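Long-range contact in DNA repair protein MmcB-related protein (Silicibacter pomeroyi, PDB 3DNX), which is of unknown function but, as an MmcB-like member of the PD-(D/E)XK nuclease clan, probably takes part in DNA repair: residues 12-20 / 55-63. Sequence-based numbering, arbitrary orientation.
Sequences PGQRLARGV and WVIECKSSR. With NA (sodium ion), chain C.
In this PD-(D/E)XK-type fold, strand 54-59, which leads into the Glu58-Cys59-Lys60 sequence matching the clan's E-X-K signature, packs against helix 12-26, with Cys59 meeting Leu16 and Ala17. The axes of helix 12-20 and strand 55-59 pass 8.5 Å apart at 142°, closer to antiparallel. With SG anti to its carbonyl carbon (chi1 -60°), Cys59 sends this sulfur to 4.0 Å from Ala17 CA, an approach the small alanine permits. Leu16 CB lies 3.9 Å from Cys59 CB, while Leu16 CD1 reaches over the backbone to 3.5 Å from Lys60 O. Val20 CG1 lies 4.1 Å from Ile57 CD1, the branched chains running alongside in opposite senses. At the other end Pro12 CB presses tightly on Ser61 CB at 3.4 Å. Cys59 O binds the sodium ion at 2.5 Å; three waters and Asp65 OD2 complete its five ligands. Gly13, without a side chain, lets the first helical turn pass close to the hydrated ion. Lys60 NZ donates to one water and forms a salt bridge with Asp69. Cys59 thus packs its side chain on the helix while its X-position carbonyl holds sodium, as this carbonyl commonly holds a metal in related nucleases, although Glu58 is not a ligand here.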
loop_
_atom_site.group_PDB
_atom_site.type_symbol
_atom_site.label_atom_id
_atom_site.label_comp_id
_atom_site.label_asym_id
_atom_site.label_seq_id
_atom_site.Cartn_x
_atom_site.Cartn_y
_atom_site.Cartn_z
ATOM N N PRO A 12 -21.167 8.254 8.943
ATOM C CA PRO A 12 -21.806 6.946 8.646
ATOM C C PRO A 12 -21.117 6.081 7.562
ATOM O O PRO A 12 -20.934 4.865 7.742
ATOM C CB PRO A 12 -23.229 7.351 8.235
ATOM C CG PRO A 12 -23.480 8.630 8.963
ATOM C CD PRO A 12 -22.157 9.358 8.923
ATOM N N GLY A 13 -20.724 6.686 6.445
ATOM C CA GLY A 13 -20.030 5.896 5.404
ATOM C C GLY A 13 -18.685 5.367 5.875
ATOM O O GLY A 13 -18.242 4.249 5.513
ATOM N N GLN A 14 -18.005 6.163 6.699
ATOM C CA GLN A 14 -16.725 5.743 7.207
ATOM C C GLN A 14 -16.877 4.569 8.150
ATOM O O GLN A 14 -15.964 3.764 8.269
ATOM C CB GLN A 14 -15.997 6.896 7.911
ATOM C CG GLN A 14 -15.478 7.980 6.966
ATOM C CD GLN A 14 -14.854 9.131 7.700
ATOM O OE1 GLN A 14 -15.445 9.687 8.625
ATOM N NE2 GLN A 14 -13.651 9.520 7.275
ATOM N N ARG A 15 -17.987 4.537 8.870
ATOM C CA ARG A 15 -18.288 3.448 9.790
ATOM C C ARG A 15 -18.414 2.140 9.041
ATOM O O ARG A 15 -17.775 1.158 9.391
ATOM C CB ARG A 15 -19.575 3.778 10.561
ATOM C CG ARG A 15 -19.382 4.759 11.733
ATOM C CD ARG A 15 -20.688 4.974 12.475
ATOM N NE ARG A 15 -20.502 5.581 13.793
ATOM C CZ ARG A 15 -20.442 4.928 14.962
ATOM N NH1 ARG A 15 -20.289 5.623 16.084
ATOM N NH2 ARG A 15 -20.537 3.598 15.042
ATOM N N LEU A 16 -19.256 2.130 8.010
ATOM C CA LEU A 16 -19.425 0.944 7.179
ATOM C C LEU A 16 -18.073 0.516 6.608
ATOM O O LEU A 16 -17.748 -0.659 6.656
ATOM C CB LEU A 16 -20.436 1.179 6.039
ATOM C CG LEU A 16 -21.882 1.519 6.419
ATOM C CD1 LEU A 16 -22.689 1.986 5.185
ATOM C CD2 LEU A 16 -22.524 0.312 7.051
ATOM N N ALA A 17 -17.273 1.478 6.125
ATOM C CA ALA A 17 -16.016 1.137 5.508
ATOM C C ALA A 17 -15.047 0.480 6.526
ATOM O O ALA A 17 -14.195 -0.329 6.153
ATOM C CB ALA A 17 -15.364 2.355 4.878
ATOM N N ARG A 18 -15.130 0.911 7.778
ATOM C CA ARG A 18 -14.316 0.277 8.850
ATOM C C ARG A 18 -14.627 -1.161 9.019
ATOM O O ARG A 18 -13.721 -1.991 9.035
ATOM C CB ARG A 18 -14.493 1.025 10.175
ATOM C CG ARG A 18 -13.499 0.650 11.299
ATOM C CD ARG A 18 -13.944 1.540 12.457
ATOM N NE ARG A 18 -13.089 1.574 13.602
ATOM C CZ ARG A 18 -13.359 1.001 14.770
ATOM N NH1 ARG A 18 -12.491 1.162 15.764
ATOM N NH2 ARG A 18 -14.458 0.263 14.957
ATOM N N GLY A 19 -15.919 -1.480 9.065
ATOM C CA GLY A 19 -16.360 -2.871 9.195
ATOM C C GLY A 19 -16.044 -3.689 7.999
ATOM O O GLY A 19 -15.551 -4.824 8.116
ATOM N N VAL A 20 -16.199 -3.090 6.809
ATOM C CA VAL A 20 -15.824 -3.783 5.592
ATOM C C VAL A 20 -14.326 -4.149 5.570
ATOM O O VAL A 20 -13.956 -5.309 5.223
ATOM C CB VAL A 20 -16.217 -2.947 4.304
ATOM C CG1 VAL A 20 -15.649 -3.611 3.065
ATOM C CG2 VAL A 20 -17.753 -2.802 4.192
ATOM N N TRP A 55 -11.863 -5.694 -5.918
ATOM C CA TRP A 55 -13.238 -5.503 -5.499
ATOM C C TRP A 55 -13.497 -4.042 -5.221
ATOM O O TRP A 55 -12.668 -3.354 -4.639
ATOM C CB TRP A 55 -13.490 -6.268 -4.208
ATOM C CG TRP A 55 -13.530 -7.752 -4.345
ATOM C CD1 TRP A 55 -13.149 -8.508 -5.411
ATOM C CD2 TRP A 55 -13.946 -8.671 -3.332
ATOM N NE1 TRP A 55 -13.283 -9.849 -5.119
ATOM C CE2 TRP A 55 -13.782 -9.970 -3.849
ATOM C CE3 TRP A 55 -14.405 -8.518 -2.042
ATOM C CZ2 TRP A 55 -14.100 -11.113 -3.124
ATOM C CZ3 TRP A 55 -14.737 -9.675 -1.314
ATOM C CH2 TRP A 55 -14.574 -10.940 -1.873
ATOM N N VAL A 56 -14.628 -3.554 -5.681
ATOM C CA VAL A 56 -15.098 -2.233 -5.339
ATOM C C VAL A 56 -16.307 -2.443 -4.433
ATOM O O VAL A 56 -17.239 -3.227 -4.752
ATOM C CB VAL A 56 -15.476 -1.433 -6.591
ATOM C CG1 VAL A 56 -16.462 -0.277 -6.245
ATOM C CG2 VAL A 56 -14.196 -0.963 -7.308
ATOM N N ILE A 57 -16.289 -1.742 -3.304
ATOM C CA ILE A 57 -17.400 -1.763 -2.365
ATOM C C ILE A 57 -17.859 -0.336 -2.120
ATOM O O ILE A 57 -17.099 0.506 -1.622
ATOM C CB ILE A 57 -17.035 -2.439 -1.019
ATOM C CG1 ILE A 57 -16.564 -3.862 -1.264
ATOM C CG2 ILE A 57 -18.224 -2.460 -0.033
ATOM C CD1 ILE A 57 -15.108 -4.017 -1.017
ATOM N N GLU A 58 -19.117 -0.077 -2.484
ATOM C CA GLU A 58 -19.749 1.178 -2.221
ATOM C C GLU A 58 -20.581 1.076 -0.951
ATOM O O GLU A 58 -21.559 0.283 -0.894
ATOM C CB GLU A 58 -20.635 1.584 -3.413
ATOM C CG GLU A 58 -19.883 2.042 -4.613
ATOM C CD GLU A 58 -19.151 3.339 -4.366
ATOM O OE1 GLU A 58 -19.807 4.402 -4.387
ATOM O OE2 GLU A 58 -17.924 3.299 -4.156
ATOM N N CYS A 59 -20.259 1.945 -0.009
ATOM C CA CYS A 59 -20.824 1.960 1.319
ATOM C C CYS A 59 -21.920 2.999 1.374
ATOM O O CYS A 59 -21.656 4.179 1.445
ATOM C CB CYS A 59 -19.739 2.237 2.365
ATOM S SG CYS A 59 -18.424 0.997 2.353
ATOM N N LYS A 60 -23.176 2.559 1.350
ATOM C CA LYS A 60 -24.291 3.497 1.369
ATOM C C LYS A 60 -24.956 3.519 2.748
ATOM O O LYS A 60 -25.478 2.530 3.219
ATOM C CB LYS A 60 -25.279 3.146 0.272
ATOM C CG LYS A 60 -24.651 3.147 -1.110
ATOM C CD LYS A 60 -24.162 4.561 -1.408
ATOM C CE LYS A 60 -23.484 4.664 -2.713
ATOM N NZ LYS A 60 -22.993 6.070 -2.993
ATOM N N SER A 61 -24.938 4.684 3.372
ATOM C CA SER A 61 -25.322 4.815 4.756
ATOM C C SER A 61 -26.812 5.151 4.901
ATOM O O SER A 61 -27.348 5.099 6.021
ATOM C CB SER A 61 -24.447 5.882 5.386
ATOM O OG SER A 61 -24.584 7.117 4.663
ATOM N N SER A 62 -27.456 5.451 3.754
ATOM C CA SER A 62 -28.862 5.875 3.676
ATOM C C SER A 62 -29.404 5.568 2.280
ATOM O O SER A 62 -28.646 5.473 1.333
ATOM C CB SER A 62 -28.974 7.404 3.886
ATOM O OG SER A 62 -29.601 7.743 5.107
ATOM N N ARG A 63 -30.721 5.476 2.146
ATOM C CA ARG A 63 -31.368 5.480 0.819
ATOM C C ARG A 63 -30.973 6.663 -0.073
ATOM O O ARG A 63 -30.782 6.499 -1.285
ATOM C CB ARG A 63 -32.875 5.508 0.980
ATOM C CG ARG A 63 -33.439 4.176 1.315
ATOM C CD ARG A 63 -34.916 4.202 1.173
ATOM N NE ARG A 63 -35.324 4.263 -0.233
ATOM C CZ ARG A 63 -36.559 4.031 -0.657
ATOM N NH1 ARG A 63 -37.516 3.723 0.207
ATOM N NH2 ARG A 63 -36.847 4.113 -1.952
HETATM NA NA NA C . -21.375 6.659 1.113
HETATM O O HOH W 1 -20.890 6.189 -1.120
HETATM O O HOH W 2 -19.343 6.506 2.027
HETATM O O HOH W 3 -21.624 8.892 0.515
#